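Local coordinates for hypothetical protein Atu2684 (PDB 2AXO), which is of unknown function but carries a thioredoxin-like domain with a CxxC disulfide, consistent with a role in thiol-disulfide chemistry, at residues T50-C54 with G87-S91; C54-A60 with Y114-A118; D173-F179 with G233-Q239; V203-Q207 with K228-G232. All blocks are in the same frame, centred on the assembly; numbering follows the deposited sequence.

Interaction 1. Residues T50-C54 with G87-S91; sequences TSQGC and GWTDS
Q52 and D90 lie alongside each other and run in opposite directions. The Q52 chain is extended beyond CG and passes along the D90 side chain. Its CG sits 3.3 Å from CB of D90, and its amide nitrogen NE2 ends 3.0 Å from the same CB, so the packing is very tight here. The Q52 amide plane and the D90 carboxylate plane are turned 70° apart, and the amide meets the methylene of D90, not its carboxylate. That carboxylate is turned back to the start of the Q52 backbone. The first torsion of D90 (chi1 56°) brings OD1 into line with the N-H of Q52. There Q52 N gives D90 OD1 a weak but nearly straight hydrogen bond of 3.3 Å.

W88 meets Q52 at about a right angle. O of Q52 lies at the edge of the W88 ring, near its plane, 3.5 Å from CE3.

The loop of Q52 is itself tightly folded. S51 OG accepts from G53 N at 3.1 Å, an ST turn, and S51 to C54 form a type I beta turn. W88 is the centre of an inverse gamma turn.

The contact joins two loops. One leads from strand 45-50 to helix 58-70, the other from strand 74-79 to helix 95-107. These two strands are parallel neighbours in one sheet. D90 also touches H79 at the end of strand 74-79, and S51 touches W83.

Interaction 2. Residues C54-A60 with Y114-A118; sequences CASCPPA and YTPQA
A type I beta turn from C54 to C57 faces a cis peptide bond before P116, and the CA atoms of C57 and P116 are the nearest across the contact. The C54-C57 disulfide, 2.0 Å between the two SG atoms, lies against T115 and the P116 ring. SG of C57 is 3.7 Å from CD of P116 and equally near CB of T115. SG of C54 is 3.5 Å from OG1 of T115. With chi1 at 51°, that hydroxyl is turned to the C54 side; its hydrogen bond is with NE1 of W83.

The proline ring bridges the turn and the helix that follows. Its CD lies 3.4 Å from the backbone O of S56. On the helix side its CB meets CB of A60 at 3.4 Å, closer than usual van der Waals contact. The packing there is tight. L48 of strand 45-50 also touches both A60 and P116.

T115 O accepts a hydrogen bond from ND2 of N111 of the second subunit. Y114 pairs with an antiparallel strand of that subunit, so the sheet runs on across the interface.

A CxxC turn leading into a helix, with a cis-proline loop packed on its disulfide, is the signature of the redox-active site in thioredoxin-like proteins, and the disulfide here is consistent with such a site.

Interaction 3. Residues D173-F179 with G233-Q239; sequences DVVVAYF and GCAVLLQ
F179 folds its ring across the neighbouring strand at G233. From CB, CG is placed midway between the directions of the backbone N and C (chi1 57°), and the ring is thereby laid over the backbone of G233. CG and CD1 lie near the G233 carbonyl, with CD1 3.7 Å from O of G233. Along the other edge of the ring CD2 approaches G233 N, and CE2 comes 3.6 Å from CA of G233. This CA makes a CH-pi contact over the ring face, 4.0 Å from the centroid. Farther out, CE1 and the tip atom CZ reach C234, CE1 at 3.4 Å from C234 N. CE1 also touches CB of A235.

The two strands are antiparallel, at 159° between their directions. Eight backbone hydrogen bonds join them, four pairs from D173-Q239 to F179-G233. The bond from L237 N to V175 O is 2.7 Å long.

Between these pairs, the opposite face carries V174, V176, Y178, C234, V236 and L238. V176 CG1 meets C234 CB at 3.8 Å, and V174 and V236 lie side by side.

The strands are the middle pair of a four-stranded antiparallel sheet, flanked by strands 196-212 and 247-257. The face of V174, V176, V236 and L238 packs on I163 and I165 of strand 161-165. The face of A177, F179 and A235 packs on strand 74-79.

Interaction 4. Residues V203-Q207 with K228-G232; sequences VYDVQ and KVKKG
K228 starts with CG anti to its carbonyl carbon and bends at chi3 (-63°), while CG of D205 points opposite its own backbone N (chi1 -172°); together these turns bring NZ to the carboxylate. The contact joins an outer strand of an antiparallel sheet, 196-212, to the end of helix 223-229. A type I turn from V229 to G232 then leads into strand 232-241 of the same sheet.

K228 NZ forms a salt bridge with D205 OD2 at 2.9 Å. The Q207 chain comes to meet the K228 chain head-on, and its OE1 accepts a weak hydrogen bond beside the carboxylate, 3.4 Å from K228 NZ. K228 also makes a cation-pi contact with Y178 of the adjacent strand. The ammonium thus has a carboxylate, an amide oxygen and an aromatic ring around it, which probably stabilises its charge.

Y204 extends across to the turn. Its OH lies 3.6 Å from CB of K228, and the K228 carbonyl O is near the plane of the ring, at its edge. K231 covers one ring face. Its chain is bent at chi3, and NZ of K231 stands 4.3 Å from the centroid of the Y204 ring, 27° off the normal, in a cation-pi contact.

In the fold
Interactions 1 and 2 share C54 and meet directly: T50 OG1 lies 3.2 Å from CB of C57. Their centres are 11 Å apart. The disulfide, a possible redox site as in thioredoxin-like relatives, lies within interaction 2, and its C54 also ends a segment of interaction 1. Interactions 3 and 4 form a second group, with centres 9 Å apart. Strand 203-207 pairs with strand 173-179, where Y178 N is 2.8 Å from D205 O, and K228 NZ approaches Y178 CE2 at 3.3 Å. Along the chain, interaction 4 is nested within the loop that interaction 3 closes. The two groups do not touch. Nearest atoms are about 11 Å apart between interaction 3 and interactions 1 and 2, and about 7 Å between interactions 4 and 1.

Interaction 1. Residues T50-C54 with G87-S91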
loop_
_atom_site.group_PDB
_atom_site.type_symbol
_atom_site.label_atom_id
_atom_site.label_comp_id
_atom_site.label_asym_id
_atom_site.label_seq_id
_atom_site.Cartn_x
_atom_site.Cartn_y
_atom_site.Cartn_z
ATOM N N THR A 50 -8.139 3.870 -7.684
ATOM C CA THR A 50 -8.300 5.289 -7.413
ATOM C C THR A 50 -8.731 5.508 -5.968
ATOM O O THR A 50 -8.718 4.584 -5.169
ATOM C CB THR A 50 -9.391 5.848 -8.363
ATOM O OG1 THR A 50 -9.606 7.242 -8.116
ATOM C CG2 THR A 50 -10.698 5.078 -8.164
ATOM N N SER A 51 -9.102 6.741 -5.642
ATOM C CA SER A 51 -9.568 7.083 -4.302
ATOM C C SER A 51 -10.063 8.519 -4.293
ATOM O O SER A 51 -9.553 9.365 -5.027
ATOM C CB SER A 51 -8.450 6.930 -3.265
ATOM O OG SER A 51 -8.897 7.373 -1.992
ATOM N N GLN A 52 -11.058 8.804 -3.466
ATOM C CA GLN A 52 -11.556 10.162 -3.418
ATOM C C GLN A 52 -10.532 11.042 -2.705
ATOM O O GLN A 52 -10.543 12.262 -2.853
ATOM C CB GLN A 52 -12.911 10.231 -2.713
ATOM C CG GLN A 52 -12.853 10.313 -1.206
ATOM C CD GLN A 52 -14.108 10.939 -0.627
ATOM O OE1 GLN A 52 -14.317 12.152 -0.723
ATOM N NE2 GLN A 52 -14.959 10.112 -0.040
ATOM N N GLY A 53 -9.639 10.414 -1.945
ATOM C CA GLY A 53 -8.609 11.161 -1.234
ATOM C C GLY A 53 -7.407 11.492 -2.104
ATOM O O GLY A 53 -6.494 12.211 -1.684
ATOM N N CYS A 54 -7.406 10.950 -3.318
ATOM C CA CYS A 54 -6.341 11.165 -4.297
ATOM C C CYS A 54 -6.722 12.324 -5.225
ATOM O O CYS A 54 -7.606 12.192 -6.074
ATOM C CB CYS A 54 -6.125 9.869 -5.091
ATOM S SG CYS A 54 -5.370 10.022 -6.739
ATOM N N GLY A 87 -10.424 12.482 7.667
ATOM C CA GLY A 87 -11.524 13.253 7.119
ATOM C C GLY A 87 -11.990 12.719 5.778
ATOM O O GLY A 87 -13.015 12.046 5.692
ATOM N N TRP A 88 -11.231 13.020 4.730
ATOM C CA TRP A 88 -11.563 12.572 3.382
ATOM C C TRP A 88 -11.376 11.067 3.199
ATOM O O TRP A 88 -10.634 10.627 2.317
ATOM C CB TRP A 88 -10.707 13.324 2.360
ATOM C CG TRP A 88 -11.183 14.719 2.073
ATOM C CD1 TRP A 88 -11.398 15.722 2.978
ATOM C CD2 TRP A 88 -11.498 15.264 0.787
ATOM N NE1 TRP A 88 -11.827 16.858 2.332
ATOM C CE2 TRP A 88 -11.894 16.605 0.987
ATOM C CE3 TRP A 88 -11.479 14.750 -0.518
ATOM C CZ2 TRP A 88 -12.275 17.440 -0.071
ATOM C CZ3 TRP A 88 -11.858 15.581 -1.570
ATOM C CH2 TRP A 88 -12.247 16.912 -1.338
ATOM N N THR A 89 -12.056 10.285 4.030
ATOM C CA THR A 89 -11.974 8.829 3.962
ATOM C C THR A 89 -13.215 8.271 3.270
ATOM O O THR A 89 -14.268 8.132 3.892
ATOM C CB THR A 89 -11.866 8.213 5.374
ATOM O OG1 THR A 89 -10.680 8.699 6.019
ATOM C CG2 THR A 89 -11.805 6.693 5.292
ATOM N N ASP A 90 -13.087 7.956 1.984
ATOM C CA ASP A 90 -14.206 7.424 1.215
ATOM C C ASP A 90 -14.657 6.063 1.724
ATOM O O ASP A 90 -13.840 5.174 1.966
ATOM C CB ASP A 90 -13.843 7.322 -0.273
ATOM C CG ASP A 90 -12.599 6.490 -0.521
ATOM O OD1 ASP A 90 -12.284 6.237 -1.707
ATOM O OD2 ASP A 90 -11.934 6.098 0.463
ATOM N N SER A 91 -15.969 5.911 1.883
ATOM C CA SER A 91 -16.546 4.666 2.363
ATOM C C SER A 91 -16.592 3.636 1.240
ATOM O O SER A 91 -17.292 2.629 1.338
ATOM C CB SER A 91 -17.959 4.911 2.894
ATOM O OG SER A 91 -18.490 3.732 3.479
#

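Interaction 2. Residues C54-A60 with Y114-A118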
loop_
_atom_site.group_PDB
_atom_site.type_symbol
_atom_site.label_atom_id
_atom_site.label_comp_id
_atom_site.label_asym_id
_atom_site.label_seq_id
_atom_site.Cartn_x
_atom_site.Cartn_y
_atom_site.Cartn_z
ATOM N N CYS A 54 -7.406 10.950 -3.318
ATOM C CA CYS A 54 -6.341 11.165 -4.297
ATOM C C CYS A 54 -6.722 12.324 -5.225
ATOM O O CYS A 54 -7.606 12.192 -6.074
ATOM C CB CYS A 54 -6.125 9.869 -5.091
ATOM S SG CYS A 54 -5.370 10.022 -6.739
ATOM N N ALA A 55 -6.041 13.456 -5.063
ATOM C CA ALA A 55 -6.321 14.656 -5.852
ATOM C C ALA A 55 -6.094 14.550 -7.357
ATOM O O ALA A 55 -6.744 15.251 -8.125
ATOM C CB ALA A 55 -5.524 15.835 -5.291
ATOM N N SER A 56 -5.179 13.687 -7.784
ATOM C CA SER A 56 -4.906 13.544 -9.208
ATOM C C SER A 56 -5.718 12.422 -9.840
ATOM O O SER A 56 -5.477 12.045 -10.980
ATOM C CB SER A 56 -3.416 13.276 -9.433
ATOM O OG SER A 56 -2.996 12.132 -8.707
ATOM N N CYS A 57 -6.688 11.895 -9.103
ATOM C CA CYS A 57 -7.500 10.802 -9.613
ATOM C C CYS A 57 -8.748 11.183 -10.411
ATOM O O CYS A 57 -9.115 10.475 -11.349
ATOM C CB CYS A 57 -7.889 9.872 -8.462
ATOM S SG CYS A 57 -6.532 8.801 -7.888
ATOM N N PRO A 58 -9.410 12.303 -10.065
ATOM C CA PRO A 58 -10.617 12.699 -10.799
ATOM C C PRO A 58 -10.540 12.541 -12.321
ATOM O O PRO A 58 -11.472 12.020 -12.941
ATOM C CB PRO A 58 -10.826 14.142 -10.353
ATOM C CG PRO A 58 -10.389 14.081 -8.914
ATOM C CD PRO A 58 -9.097 13.288 -9.013
ATOM N N PRO A 59 -9.437 12.989 -12.944
ATOM C CA PRO A 59 -9.312 12.860 -14.398
ATOM C C PRO A 59 -9.463 11.403 -14.857
ATOM O O PRO A 59 -10.097 11.121 -15.880
ATOM C CB PRO A 59 -7.917 13.412 -14.668
ATOM C CG PRO A 59 -7.767 14.454 -13.616
ATOM C CD PRO A 59 -8.311 13.762 -12.390
ATOM N N ALA A 60 -8.875 10.486 -14.091
ATOM C CA ALA A 60 -8.934 9.059 -14.403
ATOM C C ALA A 60 -10.330 8.505 -14.154
ATOM O O ALA A 60 -10.772 7.588 -14.841
ATOM C CB ALA A 60 -7.919 8.303 -13.561
ATOM N N TYR A 114 0.774 3.256 -7.254
ATOM C CA TYR A 114 0.416 4.661 -7.342
ATOM C C TYR A 114 -1.034 4.763 -7.793
ATOM O O TYR A 114 -1.631 3.775 -8.216
ATOM C CB TYR A 114 1.311 5.387 -8.357
ATOM C CG TYR A 114 1.146 4.921 -9.793
ATOM C CD1 TYR A 114 1.908 3.870 -10.306
ATOM C CD2 TYR A 114 0.210 5.522 -10.630
ATOM C CE1 TYR A 114 1.737 3.433 -11.625
ATOM C CE2 TYR A 114 0.030 5.091 -11.942
ATOM C CZ TYR A 114 0.793 4.050 -12.434
ATOM O OH TYR A 114 0.608 3.628 -13.734
ATOM N N THR A 115 -1.607 5.953 -7.674
ATOM C CA THR A 115 -2.973 6.194 -8.136
ATOM C C THR A 115 -2.947 7.532 -8.856
ATOM O O THR A 115 -2.225 8.441 -8.458
ATOM C CB THR A 115 -4.011 6.270 -6.976
ATOM O OG1 THR A 115 -3.553 7.187 -5.977
ATOM C CG2 THR A 115 -4.246 4.898 -6.359
ATOM N N PRO A 116 -3.716 7.664 -9.948
ATOM C CA PRO A 116 -4.580 6.629 -10.520
ATOM C C PRO A 116 -3.814 5.686 -11.444
ATOM O O PRO A 116 -3.038 6.127 -12.299
ATOM C CB PRO A 116 -5.633 7.444 -11.265
ATOM C CG PRO A 116 -4.840 8.608 -11.762
ATOM C CD PRO A 116 -3.967 8.971 -10.583
ATOM N N GLN A 117 -4.033 4.388 -11.263
ATOM C CA GLN A 117 -3.372 3.376 -12.070
ATOM C C GLN A 117 -4.398 2.451 -12.698
ATOM O O GLN A 117 -5.263 1.911 -12.010
ATOM C CB GLN A 117 -2.423 2.540 -11.210
ATOM C CG GLN A 117 -1.781 1.388 -11.970
ATOM C CD GLN A 117 -0.900 0.524 -11.092
ATOM O OE1 GLN A 117 -1.365 -0.073 -10.123
ATOM N NE2 GLN A 117 0.380 0.444 -11.434
ATOM N N ALA A 118 -4.311 2.271 -14.010
ATOM C CA ALA A 118 -5.238 1.383 -14.683
ATOM C C ALA A 118 -4.491 0.131 -15.117
ATOM O O ALA A 118 -3.388 0.206 -15.662
ATOM C CB ALA A 118 -5.865 2.076 -15.891
#

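Interaction 3. Residues D173-F179 with G233-Q239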
loop_
_atom_site.group_PDB
_atom_site.type_symbol
_atom_site.label_atom_id
_atom_site.label_comp_id
_atom_site.label_asym_id
_atom_site.label_seq_id
_atom_site.Cartn_x
_atom_site.Cartn_y
_atom_site.Cartn_z
ATOM N N ASP A 173 -8.947 -18.730 -12.850
ATOM C CA ASP A 173 -9.980 -18.676 -11.838
ATOM C C ASP A 173 -11.148 -17.912 -12.405
ATOM O O ASP A 173 -10.978 -17.032 -13.245
ATOM C CB ASP A 173 -9.508 -17.944 -10.580
ATOM C CG ASP A 173 -8.483 -18.725 -9.796
ATOM O OD1 ASP A 173 -8.615 -19.959 -9.702
ATOM O OD2 ASP A 173 -7.555 -18.086 -9.266
ATOM N N VAL A 174 -12.340 -18.271 -11.958
ATOM C CA VAL A 174 -13.526 -17.558 -12.375
ATOM C C VAL A 174 -13.704 -16.541 -11.253
ATOM O O VAL A 174 -14.177 -16.874 -10.169
ATOM C CB VAL A 174 -14.745 -18.491 -12.455
ATOM C CG1 VAL A 174 -15.986 -17.692 -12.829
ATOM C CG2 VAL A 174 -14.486 -19.581 -13.494
ATOM N N VAL A 175 -13.292 -15.304 -11.515
ATOM C CA VAL A 175 -13.366 -14.231 -10.525
ATOM C C VAL A 175 -14.573 -13.314 -10.733
ATOM O O VAL A 175 -14.851 -12.888 -11.852
ATOM C CB VAL A 175 -12.078 -13.365 -10.569
ATOM C CG1 VAL A 175 -12.135 -12.264 -9.511
ATOM C CG2 VAL A 175 -10.852 -14.246 -10.363
ATOM N N VAL A 176 -15.283 -13.012 -9.652
ATOM C CA VAL A 176 -16.431 -12.121 -9.737
ATOM C C VAL A 176 -16.174 -10.900 -8.873
ATOM O O VAL A 176 -15.900 -11.018 -7.674
ATOM C CB VAL A 176 -17.736 -12.791 -9.258
ATOM C CG1 VAL A 176 -18.897 -11.800 -9.352
ATOM C CG2 VAL A 176 -18.031 -14.025 -10.094
ATOM N N ALA A 177 -16.253 -9.731 -9.496
ATOM C CA ALA A 177 -16.047 -8.470 -8.803
ATOM C C ALA A 177 -17.401 -7.779 -8.720
ATOM O O ALA A 177 -18.014 -7.456 -9.743
ATOM C CB ALA A 177 -15.046 -7.598 -9.563
ATOM N N TYR A 178 -17.875 -7.580 -7.496
ATOM C CA TYR A 178 -19.166 -6.944 -7.261
ATOM C C TYR A 178 -18.978 -5.444 -7.104
ATOM O O TYR A 178 -18.062 -4.996 -6.420
ATOM C CB TYR A 178 -19.795 -7.529 -5.995
ATOM C CG TYR A 178 -20.013 -9.027 -6.066
ATOM C CD1 TYR A 178 -21.143 -9.558 -6.692
ATOM C CD2 TYR A 178 -19.079 -9.914 -5.527
ATOM C CE1 TYR A 178 -21.344 -10.942 -6.777
ATOM C CE2 TYR A 178 -19.265 -11.300 -5.608
ATOM C CZ TYR A 178 -20.397 -11.804 -6.233
ATOM O OH TYR A 178 -20.574 -13.166 -6.321
ATOM N N PHE A 179 -19.844 -4.665 -7.742
ATOM C CA PHE A 179 -19.741 -3.218 -7.646
ATOM C C PHE A 179 -21.093 -2.542 -7.596
ATOM O O PHE A 179 -22.132 -3.147 -7.896
ATOM C CB PHE A 179 -18.957 -2.650 -8.842
ATOM C CG PHE A 179 -19.542 -3.011 -10.178
ATOM C CD1 PHE A 179 -19.010 -4.067 -10.916
ATOM C CD2 PHE A 179 -20.638 -2.313 -10.692
ATOM C CE1 PHE A 179 -19.559 -4.428 -12.145
ATOM C CE2 PHE A 179 -21.199 -2.663 -11.920
ATOM C CZ PHE A 179 -20.657 -3.724 -12.650
ATOM N N GLY A 233 -23.886 -4.260 -9.885
ATOM C CA GLY A 233 -23.584 -5.220 -10.922
ATOM C C GLY A 233 -22.365 -6.017 -10.542
ATOM O O GLY A 233 -21.874 -5.934 -9.415
ATOM N N CYS A 234 -21.874 -6.806 -11.486
ATOM C CA CYS A 234 -20.684 -7.586 -11.234
ATOM C C CYS A 234 -19.988 -7.799 -12.562
ATOM O O CYS A 234 -20.592 -7.662 -13.629
ATOM C CB CYS A 234 -21.036 -8.933 -10.579
ATOM S SG CYS A 234 -21.753 -10.198 -11.655
ATOM N N ALA A 235 -18.703 -8.098 -12.482
ATOM C CA ALA A 235 -17.907 -8.362 -13.659
ATOM C C ALA A 235 -17.327 -9.742 -13.432
ATOM O O ALA A 235 -16.849 -10.037 -12.339
ATOM C CB ALA A 235 -16.787 -7.331 -13.777
ATOM N N VAL A 236 -17.412 -10.597 -14.444
ATOM C CA VAL A 236 -16.847 -11.935 -14.351
ATOM C C VAL A 236 -15.527 -11.842 -15.091
ATOM O O VAL A 236 -15.490 -11.441 -16.254
ATOM C CB VAL A 236 -17.732 -12.994 -15.046
ATOM C CG1 VAL A 236 -17.016 -14.346 -15.052
ATOM C CG2 VAL A 236 -19.073 -13.119 -14.318
ATOM N N LEU A 237 -14.444 -12.192 -14.415
ATOM C CA LEU A 237 -13.128 -12.127 -15.022
ATOM C C LEU A 237 -12.517 -13.521 -15.046
ATOM O O LEU A 237 -12.345 -14.138 -13.996
ATOM C CB LEU A 237 -12.220 -11.183 -14.222
ATOM C CG LEU A 237 -12.736 -9.758 -13.968
ATOM C CD1 LEU A 237 -11.757 -9.004 -13.081
ATOM C CD2 LEU A 237 -12.932 -9.018 -15.297
ATOM N N LEU A 238 -12.221 -14.036 -16.239
ATOM C CA LEU A 238 -11.597 -15.356 -16.331
ATOM C C LEU A 238 -10.116 -15.013 -16.277
ATOM O O LEU A 238 -9.491 -14.722 -17.300
ATOM C CB LEU A 238 -11.950 -16.039 -17.654
ATOM C CG LEU A 238 -11.494 -17.500 -17.793
ATOM C CD1 LEU A 238 -12.123 -18.365 -16.703
ATOM C CD2 LEU A 238 -11.892 -18.004 -19.167
ATOM N N GLN A 239 -9.561 -15.060 -15.071
ATOM C CA GLN A 239 -8.185 -14.653 -14.857
ATOM C C GLN A 239 -7.144 -15.705 -14.507
ATOM O O GLN A 239 -7.312 -16.496 -13.580
ATOM C CB GLN A 239 -8.193 -13.534 -13.802
ATOM C CG GLN A 239 -6.855 -12.877 -13.519
ATOM C CD GLN A 239 -7.007 -11.519 -12.850
ATOM O OE1 GLN A 239 -7.895 -11.311 -12.013
ATOM N NE2 GLN A 239 -6.125 -10.593 -13.201
#

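Interaction 4. Residues V203-Q207 with K228-G232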
loop_
_atom_site.group_PDB
_atom_site.type_symbol
_atom_site.label_atom_id
_atom_site.label_comp_id
_atom_site.label_asym_id
_atom_site.label_seq_id
_atom_site.Cartn_x
_atom_site.Cartn_y
_atom_site.Cartn_z
ATOM N N VAL A 203 -15.947 -1.316 -6.952
ATOM C CA VAL A 203 -15.916 -2.682 -6.442
ATOM C C VAL A 203 -15.869 -2.739 -4.914
ATOM O O VAL A 203 -15.038 -2.085 -4.288
ATOM C CB VAL A 203 -14.697 -3.430 -7.023
ATOM C CG1 VAL A 203 -14.621 -4.845 -6.466
ATOM C CG2 VAL A 203 -14.798 -3.465 -8.546
ATOM N N TYR A 204 -16.765 -3.525 -4.323
ATOM C CA TYR A 204 -16.796 -3.658 -2.870
ATOM C C TYR A 204 -16.527 -5.078 -2.392
ATOM O O TYR A 204 -16.434 -5.327 -1.190
ATOM C CB TYR A 204 -18.133 -3.179 -2.307
ATOM C CG TYR A 204 -19.330 -3.965 -2.775
ATOM C CD1 TYR A 204 -20.061 -3.558 -3.891
ATOM C CD2 TYR A 204 -19.750 -5.101 -2.088
ATOM C CE1 TYR A 204 -21.187 -4.261 -4.307
ATOM C CE2 TYR A 204 -20.870 -5.814 -2.497
ATOM C CZ TYR A 204 -21.588 -5.387 -3.605
ATOM O OH TYR A 204 -22.711 -6.077 -3.993
ATOM N N ASP A 205 -16.424 -6.015 -3.330
ATOM C CA ASP A 205 -16.128 -7.400 -2.986
ATOM C C ASP A 205 -15.691 -8.168 -4.220
ATOM O O ASP A 205 -16.242 -7.991 -5.304
ATOM C CB ASP A 205 -17.337 -8.092 -2.343
ATOM C CG ASP A 205 -16.993 -9.473 -1.806
ATOM O OD1 ASP A 205 -15.919 -9.613 -1.180
ATOM O OD2 ASP A 205 -17.791 -10.420 -2.000
ATOM N N VAL A 206 -14.684 -9.016 -4.039
ATOM C CA VAL A 206 -14.140 -9.830 -5.122
ATOM C C VAL A 206 -14.021 -11.261 -4.606
ATOM O O VAL A 206 -13.513 -11.480 -3.508
ATOM C CB VAL A 206 -12.724 -9.345 -5.533
ATOM C CG1 VAL A 206 -12.183 -10.216 -6.655
ATOM C CG2 VAL A 206 -12.768 -7.880 -5.955
ATOM N N GLN A 207 -14.489 -12.232 -5.382
ATOM C CA GLN A 207 -14.405 -13.625 -4.960
ATOM C C GLN A 207 -14.241 -14.575 -6.132
ATOM O O GLN A 207 -14.721 -14.318 -7.241
ATOM C CB GLN A 207 -15.645 -14.022 -4.155
ATOM C CG GLN A 207 -16.951 -13.861 -4.904
ATOM C CD GLN A 207 -18.159 -14.206 -4.050
ATOM O OE1 GLN A 207 -18.255 -13.790 -2.894
ATOM N NE2 GLN A 207 -19.095 -14.948 -4.623
ATOM N N LYS A 228 -26.531 -9.439 -4.276
ATOM C CA LYS A 228 -25.352 -8.588 -4.383
ATOM C C LYS A 228 -25.245 -7.930 -5.752
ATOM O O LYS A 228 -24.963 -6.739 -5.848
ATOM C CB LYS A 228 -24.078 -9.385 -4.082
ATOM C CG LYS A 228 -24.054 -9.968 -2.680
ATOM C CD LYS A 228 -22.646 -10.199 -2.178
ATOM C CE LYS A 228 -21.890 -11.212 -3.003
ATOM N NZ LYS A 228 -20.478 -11.282 -2.524
ATOM N N VAL A 229 -25.472 -8.693 -6.816
ATOM C CA VAL A 229 -25.390 -8.112 -8.148
ATOM C C VAL A 229 -26.439 -7.004 -8.284
ATOM O O VAL A 229 -26.191 -5.977 -8.914
ATOM C CB VAL A 229 -25.615 -9.176 -9.253
ATOM C CG1 VAL A 229 -25.436 -8.547 -10.621
ATOM C CG2 VAL A 229 -24.637 -10.338 -9.070
ATOM N N LYS A 230 -27.605 -7.210 -7.676
ATOM C CA LYS A 230 -28.686 -6.233 -7.732
ATOM C C LYS A 230 -28.337 -4.894 -7.089
ATOM O O LYS A 230 -29.012 -3.895 -7.330
ATOM C CB LYS A 230 -29.944 -6.816 -7.078
ATOM C CG LYS A 230 -30.656 -7.845 -7.929
ATOM C CD LYS A 230 -31.265 -7.201 -9.163
ATOM C CE LYS A 230 -31.940 -8.235 -10.049
ATOM N NZ LYS A 230 -32.559 -7.604 -11.249
ATOM N N LYS A 231 -27.293 -4.872 -6.263
ATOM C CA LYS A 231 -26.867 -3.633 -5.612
ATOM C C LYS A 231 -26.147 -2.738 -6.617
ATOM O O LYS A 231 -25.831 -1.586 -6.328
ATOM C CB LYS A 231 -25.924 -3.929 -4.437
ATOM C CG LYS A 231 -26.611 -4.464 -3.187
ATOM C CD LYS A 231 -25.597 -4.850 -2.109
ATOM C CE LYS A 231 -24.767 -3.660 -1.642
ATOM N NZ LYS A 231 -23.789 -4.063 -0.590
ATOM N N GLY A 232 -25.890 -3.284 -7.801
ATOM C CA GLY A 232 -25.204 -2.538 -8.838
ATOM C C GLY A 232 -24.958 -3.488 -9.988
ATOM O O GLY A 232 -25.726 -3.537 -10.948
#